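Local coordinates for protein carboxylesterase (Ferroplasma acidiphilum, PDB 3WJ2) that probably hydrolyses carboxylic ester bonds as a carboxylesterase of the alpha/beta-hydrolase fold, at residues B[240-254]-B[269-283]. Sequence-based numbering, arbitrary orientation.
Sequences LPPAIMVTNEYDPLR and VRAVGIRGIGMIHGS
From Ala243 N on Arg270 O to Glu249 N on Gly276 O, a parallel ladder of backbone hydrogen bonds joins strands 243-248 and 271-276, whose axes approach to 4.5 Å at 21°. Ile244 lies alongside Val272, CG1 to CG1 3.8 Å, and Val246 beside Ile274 on the same face. On the other face, that of Thr247 and Arg275, the guanidinium of Arg275 stacks flat on that of Arg254, planes 11° apart, Arg275 NH2 sitting 3.3 Å from Arg254 CZ. Arg275 NE is salt-bridged to Glu258, which also bonds Thr247 OG1, and this carboxylate probably eases the like charges. Arg254 NH1 meets Glu249 O at 2.8 Å on a carbonyl lone pair; an alanine in place of Arg254 would probably leave that oxygen without this donor and one face of Arg275 without its flat partner. Glu249, extended with CG opposite its backbone N (chi1 -173°), takes Gly278 N on the anti lone pair of OE1 (2.8 Å), bracing the type II turn from Gly276 to Met279, which Met279 N already closes on Gly276 O, while OE2 forms salt bridges to Lys262 of a second subunit and Arg194 of a third. Ser283 OG donates to Asn248 OD1 at 2.7 Å, tying down the loop that carries His281, whose side chain touches Ser156 of the probable nucleophile elbow. Helix 254-266 completes this beta-alpha-beta crossover, covering Ala243 and Met245; helix 291-303 covers Ile244 and Val246. Strand 180-183 flanks 243-248, and beyond 271-276 the sheet continues antiparallel into the second subunit.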
loop_
_atom_site.group_PDB
_atom_site.type_symbol
_atom_site.label_atom_id
_atom_site.label_comp_id
_atom_site.label_asym_id
_atom_site.label_seq_id
_atom_site.Cartn_x
_atom_site.Cartn_y
_atom_site.Cartn_z
ATOM N N LEU B 240 7.978 -23.544 -15.637
ATOM C CA LEU B 240 7.705 -24.096 -14.261
ATOM C C LEU B 240 6.292 -24.692 -14.157
ATOM O O LEU B 240 5.386 -24.346 -14.954
ATOM C CB LEU B 240 7.850 -22.958 -13.263
ATOM C CG LEU B 240 9.285 -22.507 -13.079
ATOM C CD1 LEU B 240 9.478 -21.323 -12.198
ATOM C CD2 LEU B 240 10.228 -23.703 -12.576
ATOM N N PRO B 241 6.068 -25.579 -13.185
ATOM C CA PRO B 241 4.738 -26.130 -12.973
ATOM C C PRO B 241 3.675 -25.097 -12.568
ATOM O O PRO B 241 4.005 -24.094 -11.955
ATOM C CB PRO B 241 4.938 -27.063 -11.759
ATOM C CG PRO B 241 6.463 -27.356 -11.690
ATOM C CD PRO B 241 7.041 -25.986 -12.148
ATOM N N PRO B 242 2.409 -25.359 -12.932
ATOM C CA PRO B 242 1.288 -24.473 -12.537
ATOM C C PRO B 242 1.418 -24.249 -10.996
ATOM O O PRO B 242 1.813 -25.206 -10.284
ATOM C CB PRO B 242 0.062 -25.297 -12.883
ATOM C CG PRO B 242 0.595 -26.211 -14.051
ATOM C CD PRO B 242 1.978 -26.547 -13.700
ATOM N N ALA B 243 1.093 -23.037 -10.566
ATOM C CA ALA B 243 1.308 -22.677 -9.170
ATOM C C ALA B 243 -0.025 -22.226 -8.539
ATOM O O ALA B 243 -0.922 -21.610 -9.206
ATOM C CB ALA B 243 2.290 -21.543 -9.033
ATOM N N ILE B 244 -0.120 -22.538 -7.225
ATOM C CA ILE B 244 -1.112 -21.858 -6.347
ATOM C C ILE B 244 -0.265 -21.172 -5.274
ATOM O O ILE B 244 0.540 -21.833 -4.579
ATOM C CB ILE B 244 -2.044 -22.835 -5.703
ATOM C CG1 ILE B 244 -2.792 -23.672 -6.756
ATOM C CG2 ILE B 244 -3.021 -22.114 -4.727
ATOM C CD1 ILE B 244 -3.614 -24.913 -6.107
ATOM N N MET B 245 -0.485 -19.850 -5.083
ATOM C CA MET B 245 0.288 -19.042 -4.126
ATOM C C MET B 245 -0.700 -18.443 -3.157
ATOM O O MET B 245 -1.691 -17.850 -3.554
ATOM C CB MET B 245 1.057 -17.868 -4.778
ATOM C CG MET B 245 1.685 -16.931 -3.763
ATOM S SD MET B 245 3.189 -17.658 -3.004
ATOM C CE MET B 245 4.434 -17.482 -4.372
ATOM N N VAL B 246 -0.424 -18.686 -1.854
ATOM C CA VAL B 246 -1.276 -18.029 -0.810
ATOM C C VAL B 246 -0.348 -17.153 -0.018
ATOM O O VAL B 246 0.672 -17.552 0.513
ATOM C CB VAL B 246 -1.821 -19.146 0.146
ATOM C CG1 VAL B 246 -2.638 -18.475 1.268
ATOM C CG2 VAL B 246 -2.710 -20.158 -0.705
ATOM N N THR B 247 -0.719 -15.876 0.088
ATOM C CA THR B 247 0.011 -14.941 0.958
ATOM C C THR B 247 -0.972 -14.428 2.010
ATOM O O THR B 247 -2.190 -14.656 1.959
ATOM C CB THR B 247 0.479 -13.672 0.095
ATOM O OG1 THR B 247 -0.666 -12.871 -0.198
ATOM C CG2 THR B 247 1.070 -14.184 -1.224
ATOM N N ASN B 248 -0.353 -13.821 3.024
ATOM C CA ASN B 248 -1.185 -13.298 4.160
ATOM C C ASN B 248 -1.024 -11.773 4.184
ATOM O O ASN B 248 0.088 -11.275 4.041
ATOM C CB ASN B 248 -0.563 -13.803 5.462
ATOM C CG ASN B 248 -0.510 -15.345 5.495
ATOM O OD1 ASN B 248 -1.539 -15.992 5.435
ATOM N ND2 ASN B 248 0.672 -15.882 5.610
ATOM N N GLU B 249 -2.147 -11.097 4.392
ATOM C CA GLU B 249 -2.050 -9.593 4.484
ATOM C C GLU B 249 -1.021 -9.048 5.449
ATOM O O GLU B 249 -0.226 -8.174 5.077
ATOM C CB GLU B 249 -3.453 -9.072 4.835
ATOM C CG GLU B 249 -3.450 -7.547 4.764
ATOM C CD GLU B 249 -4.820 -6.966 4.958
ATOM O OE1 GLU B 249 -5.789 -7.637 5.304
ATOM O OE2 GLU B 249 -4.940 -5.728 4.676
ATOM N N TYR B 250 -0.975 -9.616 6.660
ATOM C CA TYR B 250 -0.119 -8.982 7.688
ATOM C C TYR B 250 1.071 -9.847 8.012
ATOM O O TYR B 250 1.109 -10.527 9.016
ATOM C CB TYR B 250 -1.036 -8.833 8.922
ATOM C CG TYR B 250 -2.136 -7.766 8.724
ATOM C CD1 TYR B 250 -1.789 -6.449 8.516
ATOM C CD2 TYR B 250 -3.449 -8.118 8.761
ATOM C CE1 TYR B 250 -2.837 -5.479 8.314
ATOM C CE2 TYR B 250 -4.479 -7.198 8.662
ATOM C CZ TYR B 250 -4.132 -5.877 8.423
ATOM O OH TYR B 250 -5.134 -4.927 8.338
ATOM N N ASP B 251 1.958 -9.942 7.068
ATOM C CA ASP B 251 3.060 -10.965 7.194
ATOM C C ASP B 251 4.265 -10.312 6.533
ATOM O O ASP B 251 4.194 -9.812 5.387
ATOM C CB ASP B 251 2.615 -12.229 6.405
ATOM C CG ASP B 251 3.703 -13.287 6.270
ATOM O OD1 ASP B 251 4.852 -13.157 6.596
ATOM O OD2 ASP B 251 3.236 -14.374 5.814
ATOM N N PRO B 252 5.406 -10.255 7.223
ATOM C CA PRO B 252 6.616 -9.648 6.590
ATOM C C PRO B 252 7.025 -10.277 5.245
ATOM O O PRO B 252 7.630 -9.627 4.387
ATOM C CB PRO B 252 7.708 -9.747 7.633
ATOM C CG PRO B 252 7.175 -10.794 8.653
ATOM C CD PRO B 252 5.703 -10.860 8.550
ATOM N N LEU B 253 6.713 -11.581 5.045
ATOM C CA LEU B 253 7.098 -12.293 3.832
ATOM C C LEU B 253 6.206 -12.038 2.621
ATOM O O LEU B 253 6.425 -12.579 1.551
ATOM C CB LEU B 253 7.044 -13.831 4.081
ATOM C CG LEU B 253 8.058 -14.228 5.098
ATOM C CD1 LEU B 253 8.191 -15.822 5.084
ATOM C CD2 LEU B 253 9.390 -13.594 5.076
ATOM N N ARG B 254 5.108 -11.267 2.764
ATOM C CA ARG B 254 4.072 -11.157 1.774
ATOM C C ARG B 254 4.556 -10.520 0.447
ATOM O O ARG B 254 4.222 -11.017 -0.620
ATOM C CB ARG B 254 2.950 -10.259 2.362
ATOM C CG ARG B 254 1.759 -9.978 1.409
ATOM C CD ARG B 254 0.917 -8.807 1.969
ATOM N NE ARG B 254 1.635 -7.586 1.641
ATOM C CZ ARG B 254 1.200 -6.392 2.078
ATOM N NH1 ARG B 254 0.220 -6.308 2.992
ATOM N NH2 ARG B 254 1.856 -5.294 1.709
ATOM N N VAL B 269 3.533 -19.046 -17.045
ATOM C CA VAL B 269 3.233 -20.237 -16.224
ATOM C C VAL B 269 1.823 -19.989 -15.607
ATOM O O VAL B 269 1.606 -18.866 -15.172
ATOM C CB VAL B 269 4.242 -20.275 -15.109
ATOM C CG1 VAL B 269 3.962 -21.407 -14.096
ATOM C CG2 VAL B 269 5.710 -20.517 -15.751
ATOM N N ARG B 270 1.007 -21.017 -15.619
ATOM C CA ARG B 270 -0.370 -20.946 -14.985
ATOM C C ARG B 270 -0.146 -20.658 -13.496
ATOM O O ARG B 270 0.739 -21.288 -12.904
ATOM C CB ARG B 270 -1.110 -22.237 -15.097
ATOM C CG ARG B 270 -1.866 -22.386 -16.400
ATOM C CD ARG B 270 -2.382 -23.820 -16.440
ATOM N NE ARG B 270 -3.448 -23.993 -15.464
ATOM C CZ ARG B 270 -3.818 -25.105 -14.826
ATOM N NH1 ARG B 270 -3.217 -26.302 -15.041
ATOM N NH2 ARG B 270 -4.860 -25.049 -14.035
ATOM N N ALA B 271 -0.826 -19.642 -12.963
ATOM C CA ALA B 271 -0.613 -19.393 -11.508
ATOM C C ALA B 271 -1.843 -18.668 -11.048
ATOM O O ALA B 271 -2.397 -17.799 -11.759
ATOM C CB ALA B 271 0.620 -18.616 -11.250
ATOM N N VAL B 272 -2.303 -19.026 -9.846
ATOM C CA VAL B 272 -3.337 -18.264 -9.121
ATOM C C VAL B 272 -2.759 -17.842 -7.825
ATOM O O VAL B 272 -2.064 -18.643 -7.164
ATOM C CB VAL B 272 -4.634 -19.155 -9.009
ATOM C CG1 VAL B 272 -4.409 -20.559 -8.307
ATOM C CG2 VAL B 272 -5.712 -18.304 -8.259
ATOM N N GLY B 273 -2.945 -16.569 -7.491
ATOM C CA GLY B 273 -2.422 -16.064 -6.236
ATOM C C GLY B 273 -3.555 -15.428 -5.443
ATOM O O GLY B 273 -4.297 -14.583 -5.988
ATOM N N ILE B 274 -3.634 -15.782 -4.131
ATOM C CA ILE B 274 -4.652 -15.111 -3.258
ATOM C C ILE B 274 -3.978 -14.599 -2.019
ATOM O O ILE B 274 -3.114 -15.299 -1.481
ATOM C CB ILE B 274 -5.859 -16.032 -2.896
ATOM C CG1 ILE B 274 -5.326 -17.353 -2.367
ATOM C CG2 ILE B 274 -6.798 -16.239 -4.134
ATOM C CD1 ILE B 274 -6.444 -18.201 -1.681
ATOM N N ARG B 275 -4.330 -13.362 -1.589
ATOM C CA ARG B 275 -3.893 -12.810 -0.292
ATOM C C ARG B 275 -5.030 -12.917 0.682
ATOM O O ARG B 275 -6.147 -12.495 0.357
ATOM C CB ARG B 275 -3.535 -11.320 -0.467
ATOM C CG ARG B 275 -3.224 -10.644 0.861
ATOM C CD ARG B 275 -3.342 -9.086 0.731
ATOM N NE ARG B 275 -2.204 -8.557 -0.050
ATOM C CZ ARG B 275 -1.873 -7.257 0.063
ATOM N NH1 ARG B 275 -2.680 -6.385 0.768
ATOM N NH2 ARG B 275 -0.731 -6.879 -0.572
ATOM N N GLY B 276 -4.723 -13.577 1.812
ATOM C CA GLY B 276 -5.821 -13.705 2.838
ATOM C C GLY B 276 -5.935 -12.427 3.626
ATOM O O GLY B 276 -4.945 -12.015 4.285
ATOM N N ILE B 277 -7.141 -11.839 3.553
ATOM C CA ILE B 277 -7.375 -10.528 4.221
ATOM C C ILE B 277 -7.412 -10.780 5.739
ATOM O O ILE B 277 -8.084 -11.703 6.216
ATOM C CB ILE B 277 -8.628 -9.929 3.659
ATOM C CG1 ILE B 277 -8.331 -9.492 2.199
ATOM C CG2 ILE B 277 -8.988 -8.608 4.467
ATOM C CD1 ILE B 277 -9.649 -9.345 1.398
ATOM N N GLY B 278 -6.640 -9.994 6.452
ATOM C CA GLY B 278 -6.559 -10.162 7.923
ATOM C C GLY B 278 -5.705 -11.295 8.389
ATOM O O GLY B 278 -5.634 -11.545 9.618
ATOM N N MET B 279 -5.076 -12.075 7.510
ATOM C CA MET B 279 -4.294 -13.212 7.981
ATOM C C MET B 279 -2.825 -12.859 8.316
ATOM O O MET B 279 -2.306 -11.805 7.882
ATOM C CB MET B 279 -4.227 -14.274 6.853
ATOM C CG MET B 279 -5.604 -14.750 6.417
ATOM S SD MET B 279 -6.249 -15.862 7.783
ATOM C CE MET B 279 -7.677 -14.921 8.330
ATOM N N ILE B 280 -2.181 -13.711 9.158
ATOM C CA ILE B 280 -0.800 -13.510 9.584
ATOM C C ILE B 280 0.048 -14.741 9.154
ATOM O O ILE B 280 -0.505 -15.771 8.678
ATOM C CB ILE B 280 -0.684 -13.363 11.140
ATOM C CG1 ILE B 280 -1.310 -14.594 11.806
ATOM C CG2 ILE B 280 -1.298 -12.014 11.547
ATOM C CD1 ILE B 280 -0.821 -14.587 13.302
ATOM N N HIS B 281 1.371 -14.663 9.276
ATOM C CA HIS B 281 2.223 -15.812 8.928
ATOM C C HIS B 281 1.841 -17.012 9.772
ATOM O O HIS B 281 1.458 -16.854 10.938
ATOM C CB HIS B 281 3.699 -15.493 9.150
ATOM C CG HIS B 281 4.596 -16.393 8.331
ATOM N ND1 HIS B 281 5.288 -17.501 8.822
ATOM C CD2 HIS B 281 4.897 -16.311 7.024
ATOM C CE1 HIS B 281 5.977 -18.033 7.843
ATOM N NE2 HIS B 281 5.786 -17.340 6.748
ATOM N N GLY B 282 1.747 -18.169 9.150
ATOM C CA GLY B 282 1.386 -19.377 9.902
ATOM C C GLY B 282 -0.087 -19.611 9.803
ATOM O O GLY B 282 -0.563 -20.591 10.355
ATOM N N SER B 283 -0.855 -18.800 9.033
ATOM C CA SER B 283 -2.323 -18.889 9.031
ATOM C C SER B 283 -2.808 -20.322 8.679
ATOM O O SER B 283 -3.761 -20.807 9.281
ATOM C CB SER B 283 -2.961 -17.928 8.080
ATOM O OG SER B 283 -2.320 -18.139 6.784
HETATM O O HOH W 1 2.693 -12.445 10.345
#